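Local atomic coordinates of LbaCas13a H328A (C2c2) (Lachnospiraceae bacterium NK4A179, PDB entry 5WLH), a protein that binds a CRISPR guide RNA as its precursor crRNA and, as a Cas13a enzyme, is an RNA-targeting nuclease that cleaves at adenosine. Residues E278-K281 / K282-S285; R295-M298 / L299-R303; Y1140-A1143 / C1144-D1148. One frame throughout, in Å; residues are numbered along the deposited sequence.

How the contacts relate
All three contacts are local: contacts 1 and 2 each lie within one helix, while contact 3 runs over the end of helix 1106-1145 into a loop. They cluster on the same side of the chain's centre. Contacts 1 and 2 lie on consecutive helices, 268-287 and 292-311, their centres about 14 Å apart; CE of M298 packs 3.4 Å from CD2 of F283. Contact 3 is far along the chain, yet its centre is about 12 Å from contact 1, where N1147 ND2 probably donates to S285 O. R295 of contact 2 packs against Y1140. The bound RNA is about 7 Å from the nearest atoms of contacts 1 and 2 and about 12 Å from those of contact 3.

Contact 1: E278-K281 / K282-S285; sequences EAFK and KFLS
F280 packs against both F283 and L284 one turn further along helix 268-287, on the buried face of the helix. The two phenylalanine rings are nearly parallel, at 14°, but slid so far apart that they barely overlap; their meeting is between CE1 of F280 and CD1 of F283, 3.7 Å apart. On the CE2 side of the F280 ring the leucine takes over: CE2 of F280 lies 3.7 Å from CG of L284, and CD1 and CD2 of the same leucine continue the contact along CE2 and CZ. F280 reaches them because its CG stands anti to the backbone N (chi1 -178°), which carries the ring alongside the following turn. Further rings complete the packing, with F403 stacked on F280 and F404 edge-to-face with F283.

The solvent side of the contact is looser and polar. K281 bends its chain at chi2, chi3 and chi4, and its NZ forms salt bridges with E253 and, at 3.5 Å, with OE1 of exposed E278. K282 is exposed and leads its amine away from K281, to a long, weak ion pair with D286. Backbone i to i+4 bonds, among them L284 N to F280 O at 2.9 Å, join the two turns. The helix is thus amphipathic: its aromatic side is buried against helices 398-417 and 429-458, and the charge of K281 is probably balanced by E278 and E253.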
loop_
_atom_site.group_PDB
_atom_site.type_symbol
_atom_site.label_atom_id
_atom_site.label_comp_id
_atom_site.label_asym_id
_atom_site.label_seq_id
_atom_site.Cartn_x
_atom_site.Cartn_y
_atom_site.Cartn_z
ATOM N N GLU A 278 -15.800 27.818 6.074
ATOM C CA GLU A 278 -15.145 28.817 6.924
ATOM C C GLU A 278 -15.566 28.659 8.377
ATOM O O GLU A 278 -14.764 28.871 9.291
ATOM C CB GLU A 278 -15.462 30.226 6.424
ATOM C CG GLU A 278 -14.786 30.622 5.113
ATOM C CD GLU A 278 -13.312 31.008 5.257
ATOM O OE1 GLU A 278 -12.755 30.937 6.371
ATOM O OE2 GLU A 278 -12.704 31.395 4.232
ATOM N N ALA A 279 -16.828 28.293 8.618
ATOM C CA ALA A 279 -17.277 28.118 9.990
ATOM C C ALA A 279 -16.556 26.951 10.638
ATOM O O ALA A 279 -16.188 27.015 11.816
ATOM C CB ALA A 279 -18.793 27.894 10.052
ATOM N N PHE A 280 -16.333 25.880 9.874
ATOM C CA PHE A 280 -15.628 24.739 10.429
ATOM C C PHE A 280 -14.154 25.059 10.637
ATOM O O PHE A 280 -13.551 24.606 11.612
ATOM C CB PHE A 280 -15.779 23.516 9.521
ATOM C CG PHE A 280 -15.112 22.297 10.078
ATOM C CD1 PHE A 280 -15.656 21.637 11.167
ATOM C CD2 PHE A 280 -13.902 21.859 9.568
ATOM C CE1 PHE A 280 -15.039 20.535 11.717
ATOM C CE2 PHE A 280 -13.275 20.750 10.123
ATOM C CZ PHE A 280 -13.840 20.087 11.185
ATOM N N LYS A 281 -13.558 25.827 9.725
ATOM C CA LYS A 281 -12.197 26.313 9.945
ATOM C C LYS A 281 -12.087 27.036 11.282
ATOM O O LYS A 281 -11.101 26.869 12.021
ATOM C CB LYS A 281 -11.801 27.239 8.796
ATOM C CG LYS A 281 -10.439 27.866 8.953
ATOM C CD LYS A 281 -9.767 27.930 7.595
ATOM C CE LYS A 281 -10.126 29.184 6.858
ATOM N NZ LYS A 281 -9.549 30.355 7.554
ATOM N N LYS A 282 -13.108 27.820 11.628
ATOM C CA LYS A 282 -13.108 28.491 12.920
ATOM C C LYS A 282 -13.265 27.489 14.053
ATOM O O LYS A 282 -12.622 27.628 15.096
ATOM C CB LYS A 282 -14.208 29.558 12.977
ATOM C CG LYS A 282 -14.316 30.197 14.368
ATOM C CD LYS A 282 -15.071 31.515 14.331
ATOM C CE LYS A 282 -15.325 32.027 15.746
ATOM N NZ LYS A 282 -16.569 31.442 16.320
ATOM N N PHE A 283 -14.098 26.459 13.857
ATOM C CA PHE A 283 -14.186 25.382 14.836
ATOM C C PHE A 283 -12.814 24.785 15.121
ATOM O O PHE A 283 -12.465 24.530 16.278
ATOM C CB PHE A 283 -15.151 24.295 14.348
ATOM C CG PHE A 283 -15.212 23.079 15.236
ATOM C CD1 PHE A 283 -14.352 21.999 15.041
ATOM C CD2 PHE A 283 -16.153 22.992 16.239
ATOM C CE1 PHE A 283 -14.420 20.888 15.849
ATOM C CE2 PHE A 283 -16.231 21.878 17.049
ATOM C CZ PHE A 283 -15.356 20.819 16.863
ATOM N N LEU A 284 -12.043 24.489 14.068
ATOM C CA LEU A 284 -10.742 23.855 14.279
ATOM C C LEU A 284 -9.814 24.760 15.069
ATOM O O LEU A 284 -9.042 24.291 15.915
ATOM C CB LEU A 284 -10.096 23.505 12.945
ATOM C CG LEU A 284 -10.680 22.317 12.203
ATOM C CD1 LEU A 284 -9.929 22.220 10.866
ATOM C CD2 LEU A 284 -10.560 21.017 13.019
ATOM N N SER A 285 -9.890 26.064 14.812
ATOM C CA SER A 285 -9.107 27.029 15.581
ATOM C C SER A 285 -9.544 27.065 17.046
ATOM O O SER A 285 -8.714 26.975 17.959
ATOM C CB SER A 285 -9.238 28.409 14.932
ATOM O OG SER A 285 -8.460 29.379 15.620
#

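Contact 2: R295-M298 / L299-R303; sequences RDDM and LRRMR
This is an i to i+4 salt bridge between D297 and R301, set on a partly exposed side of helix 292-311, where the backbone ladder already joins the same two residues. OD2 of D297 accepts from NE of R301 at 2.8 Å, with an N-H...O angle of 162°, and the oxygen lies close to the guanidinium plane, at its edge. NH2 adds a weak second bond to the same OD2, at 3.3 Å. The approach is on the syn side of OD2 but 33° out of the carboxylate plane, and with the two flat groups turned 69° apart the pair is not a flat, two-oxygen bridge. CG of D297 stands anti to the backbone N, which lays the carboxylate alongside the next turn, and the extended R301 chain brings NE to meet it. The third guanidinium nitrogen, NH1, is held by the carbonyl of Y394, so both sets of bonds help fix the group's rotation. A leucine in place of R301 would probably leave the D297 carboxylate without its mate and the Y394 carbonyl without this donor.

Next to it, D296 O lies over one face of the R300 guanidinium, 3.7 Å from NH1, but NE of R300 is bonded to F325 O. NH1 of R300 is 4.5 Å from OD1 of D297, too far for a salt bridge despite the opposite charges. Around this polar strip, M298 packs on F283 and D286 of helix 268-287, L299 on W328 of helix 327-335, and M302 on W437 and I444 of helix 429-458.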
loop_
_atom_site.group_PDB
_atom_site.type_symbol
_atom_site.label_atom_id
_atom_site.label_comp_id
_atom_site.label_asym_id
_atom_site.label_seq_id
_atom_site.Cartn_x
_atom_site.Cartn_y
_atom_site.Cartn_z
ATOM N N ARG A 295 -12.985 22.257 25.011
ATOM C CA ARG A 295 -13.173 21.176 24.048
ATOM C C ARG A 295 -14.366 20.307 24.421
ATOM O O ARG A 295 -15.169 19.946 23.552
ATOM C CB ARG A 295 -11.900 20.338 23.955
ATOM C CG ARG A 295 -10.663 21.162 23.681
ATOM C CD ARG A 295 -9.561 20.321 23.003
ATOM N NE ARG A 295 -9.216 19.078 23.698
ATOM C CZ ARG A 295 -8.458 18.988 24.792
ATOM N NH1 ARG A 295 -7.962 20.074 25.391
ATOM N NH2 ARG A 295 -8.210 17.796 25.300
ATOM N N ASP A 296 -14.498 19.963 25.709
ATOM C CA ASP A 296 -15.645 19.172 26.149
ATOM C C ASP A 296 -16.951 19.841 25.754
ATOM O O ASP A 296 -17.875 19.178 25.278
ATOM C CB ASP A 296 -15.600 18.960 27.662
ATOM C CG ASP A 296 -14.589 17.914 28.075
ATOM O OD1 ASP A 296 -13.707 17.589 27.253
ATOM O OD2 ASP A 296 -14.675 17.414 29.220
ATOM N N ASP A 297 -17.052 21.157 25.958
ATOM C CA ASP A 297 -18.299 21.849 25.640
ATOM C C ASP A 297 -18.562 21.855 24.136
ATOM O O ASP A 297 -19.706 21.696 23.696
ATOM C CB ASP A 297 -18.262 23.273 26.175
ATOM C CG ASP A 297 -19.465 24.067 25.751
ATOM O OD1 ASP A 297 -20.537 23.852 26.354
ATOM O OD2 ASP A 297 -19.335 24.883 24.811
ATOM N N MET A 298 -17.509 22.000 23.330
ATOM C CA MET A 298 -17.687 22.004 21.882
ATOM C C MET A 298 -18.068 20.622 21.368
ATOM O O MET A 298 -18.923 20.505 20.482
ATOM C CB MET A 298 -16.414 22.503 21.204
ATOM C CG MET A 298 -16.178 24.000 21.430
ATOM S SD MET A 298 -14.545 24.441 20.808
ATOM C CE MET A 298 -14.859 24.506 19.045
ATOM N N LEU A 299 -17.455 19.566 21.903
ATOM C CA LEU A 299 -17.857 18.220 21.496
ATOM C C LEU A 299 -19.287 17.925 21.915
ATOM O O LEU A 299 -20.004 17.198 21.220
ATOM C CB LEU A 299 -16.942 17.158 22.099
ATOM C CG LEU A 299 -15.642 16.843 21.372
ATOM C CD1 LEU A 299 -15.202 15.416 21.738
ATOM C CD2 LEU A 299 -15.829 17.011 19.864
ATOM N N ARG A 300 -19.721 18.475 23.044
ATOM C CA ARG A 300 -21.103 18.258 23.458
ATOM C C ARG A 300 -22.086 18.898 22.490
ATOM O O ARG A 300 -23.136 18.317 22.199
ATOM C CB ARG A 300 -21.308 18.810 24.865
ATOM C CG ARG A 300 -22.710 18.588 25.408
ATOM C CD ARG A 300 -22.726 18.845 26.920
ATOM N NE ARG A 300 -21.789 17.980 27.629
ATOM C CZ ARG A 300 -20.641 18.394 28.154
ATOM N NH1 ARG A 300 -20.284 19.667 28.060
ATOM N NH2 ARG A 300 -19.851 17.533 28.774
ATOM N N ARG A 301 -21.781 20.099 21.998
ATOM C CA ARG A 301 -22.661 20.723 21.019
ATOM C C ARG A 301 -22.710 19.912 19.737
ATOM O O ARG A 301 -23.773 19.765 19.124
ATOM C CB ARG A 301 -22.206 22.147 20.724
ATOM C CG ARG A 301 -22.409 23.089 21.942
ATOM C CD ARG A 301 -21.700 24.403 21.743
ATOM N NE ARG A 301 -21.548 25.069 23.038
ATOM C CZ ARG A 301 -22.526 25.740 23.641
ATOM N NH1 ARG A 301 -23.705 25.844 23.052
ATOM N NH2 ARG A 301 -22.324 26.321 24.819
ATOM N N MET A 302 -21.564 19.384 19.309
ATOM C CA MET A 302 -21.566 18.523 18.130
ATOM C C MET A 302 -22.342 17.237 18.397
ATOM O O MET A 302 -23.076 16.755 17.526
ATOM C CB MET A 302 -20.124 18.213 17.716
ATOM C CG MET A 302 -20.021 17.557 16.369
ATOM S SD MET A 302 -18.285 17.257 15.912
ATOM C CE MET A 302 -17.927 15.835 16.919
ATOM N N ARG A 303 -22.218 16.686 19.609
ATOM C CA ARG A 303 -22.989 15.502 19.963
ATOM C C ARG A 303 -24.486 15.785 19.913
ATOM O O ARG A 303 -25.266 14.942 19.451
ATOM C CB ARG A 303 -22.580 15.012 21.350
ATOM C CG ARG A 303 -23.311 13.778 21.823
ATOM C CD ARG A 303 -22.976 12.569 20.952
ATOM N NE ARG A 303 -23.938 11.493 21.154
ATOM C CZ ARG A 303 -23.899 10.323 20.529
ATOM N NH1 ARG A 303 -22.927 10.066 19.651
ATOM N NH2 ARG A 303 -24.844 9.416 20.775
#

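Contact 3: Y1140-A1143 / C1144-D1148; sequences YHYA and CLNND
The side-chain amide of N1146 folds back on Y1142, one turn earlier, and closes the end of helix 1106-1145. ND2 donates to O of Y1142 at 2.8 Å with an N-H...O angle of 164°; the carbonyl oxygen lies near the amide plane, while the donor stands 31° out of the carbonyl plane. The same nitrogen sits over the centre of the Y1142 ring, 3.6 Å above its plane, with ring and amide planes 52° apart. That position follows from N1146 CG being anti to its own carbonyl carbon, which turns the amide back along the helix.

N1146 is where the chain leaves helical geometry. Its backbone N makes weak bonds to both Y1142 O and A1143 O, each 3.1 Å long, whereas the turn before is firm, L1145 N reaching H1141 O at 2.7 Å. The Y1142 carbonyl thus receives a side-chain donor where the helical pattern weakens.

In the next shell, the Y1142 hydroxyl bonds to F258 N, which helps pin the ring beneath the amide. N1147 bonds through OD1 to S1149, and K1151 holds the carbonyls of C1144 and N1147. Beyond these, Y1142 and A1143 pack on M451 of helix 429-458, L1145 on I1172 and L1173 of helix 1171-1180, and C1144 on Y1155 of helix 1153-1156, so the helix end is wedged among three helices.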
loop_
_atom_site.group_PDB
_atom_site.type_symbol
_atom_site.label_atom_id
_atom_site.label_comp_id
_atom_site.label_asym_id
_atom_site.label_seq_id
_atom_site.Cartn_x
_atom_site.Cartn_y
_atom_site.Cartn_z
ATOM N N TYR A 1140 -2.744 20.478 15.600
ATOM C CA TYR A 1140 -3.528 20.919 16.742
ATOM C C TYR A 1140 -2.803 22.027 17.506
ATOM O O TYR A 1140 -3.375 23.086 17.785
ATOM C CB TYR A 1140 -3.800 19.704 17.620
ATOM C CG TYR A 1140 -4.484 19.993 18.917
ATOM C CD1 TYR A 1140 -5.867 20.010 18.993
ATOM C CD2 TYR A 1140 -3.752 20.268 20.066
ATOM C CE1 TYR A 1140 -6.512 20.263 20.202
ATOM C CE2 TYR A 1140 -4.386 20.533 21.277
ATOM C CZ TYR A 1140 -5.764 20.524 21.333
ATOM O OH TYR A 1140 -6.394 20.777 22.536
ATOM N N HIS A 1141 -1.529 21.818 17.834
ATOM C CA HIS A 1141 -0.839 22.862 18.593
ATOM C C HIS A 1141 -0.495 24.062 17.728
ATOM O O HIS A 1141 -0.412 25.181 18.246
ATOM C CB HIS A 1141 0.393 22.284 19.262
ATOM C CG HIS A 1141 0.048 21.341 20.365
ATOM N ND1 HIS A 1141 -0.398 21.777 21.595
ATOM C CD2 HIS A 1141 -0.011 19.991 20.395
ATOM C CE1 HIS A 1141 -0.661 20.732 22.356
ATOM N NE2 HIS A 1141 -0.436 19.633 21.651
ATOM N N TYR A 1142 -0.332 23.862 16.420
ATOM C CA TYR A 1142 -0.217 24.992 15.508
ATOM C C TYR A 1142 -1.486 25.827 15.525
ATOM O O TYR A 1142 -1.434 27.065 15.594
ATOM C CB TYR A 1142 0.072 24.498 14.090
ATOM C CG TYR A 1142 0.215 25.577 13.049
ATOM C CD1 TYR A 1142 1.418 26.266 12.892
ATOM C CD2 TYR A 1142 -0.835 25.883 12.200
ATOM C CE1 TYR A 1142 1.560 27.231 11.897
ATOM C CE2 TYR A 1142 -0.702 26.840 11.204
ATOM C CZ TYR A 1142 0.502 27.497 11.056
ATOM O OH TYR A 1142 0.623 28.438 10.069
ATOM N N ALA A 1143 -2.643 25.165 15.444
ATOM C CA ALA A 1143 -3.901 25.880 15.600
ATOM C C ALA A 1143 -3.960 26.579 16.947
ATOM O O ALA A 1143 -4.434 27.717 17.042
ATOM C CB ALA A 1143 -5.084 24.914 15.437
ATOM N N CYS A 1144 -3.495 25.912 17.998
ATOM C CA CYS A 1144 -3.539 26.520 19.326
ATOM C C CYS A 1144 -2.659 27.757 19.377
ATOM O O CYS A 1144 -3.072 28.819 19.872
ATOM C CB CYS A 1144 -3.110 25.498 20.377
ATOM S SG CYS A 1144 -3.234 26.142 22.074
ATOM N N LEU A 1145 -1.439 27.641 18.847
ATOM C CA LEU A 1145 -0.529 28.781 18.809
ATOM C C LEU A 1145 -1.154 29.964 18.104
ATOM O O LEU A 1145 -0.873 31.117 18.449
ATOM C CB LEU A 1145 0.770 28.406 18.093
ATOM C CG LEU A 1145 1.908 27.771 18.868
ATOM C CD1 LEU A 1145 3.006 27.373 17.892
ATOM C CD2 LEU A 1145 2.458 28.732 19.916
ATOM N N ASN A 1146 -2.010 29.704 17.124
ATOM C CA ASN A 1146 -2.521 30.764 16.277
ATOM C C ASN A 1146 -3.924 31.214 16.662
ATOM O O ASN A 1146 -4.535 31.984 15.925
ATOM C CB ASN A 1146 -2.446 30.313 14.818
ATOM C CG ASN A 1146 -1.031 30.391 14.292
ATOM O OD1 ASN A 1146 -0.571 31.463 13.936
ATOM N ND2 ASN A 1146 -0.317 29.272 14.289
ATOM N N ASN A 1147 -4.436 30.782 17.805
ATOM C CA ASN A 1147 -5.682 31.341 18.302
ATOM C C ASN A 1147 -5.393 32.214 19.522
ATOM O O ASN A 1147 -4.241 32.386 19.939
ATOM C CB ASN A 1147 -6.720 30.241 18.589
ATOM C CG ASN A 1147 -6.358 29.344 19.776
ATOM O OD1 ASN A 1147 -5.708 29.757 20.734
ATOM N ND2 ASN A 1147 -6.818 28.091 19.717
ATOM N N ASP A 1148 -6.462 32.752 20.106
ATOM C CA ASP A 1148 -6.339 33.680 21.224
ATOM C C ASP A 1148 -6.415 33.001 22.583
ATOM O O ASP A 1148 -6.365 33.698 23.599
ATOM C CB ASP A 1148 -7.412 34.781 21.125
ATOM C CG ASP A 1148 -8.848 34.247 21.224
ATOM O OD1 ASP A 1148 -9.077 33.106 21.693
ATOM O OD2 ASP A 1148 -9.771 34.993 20.822
#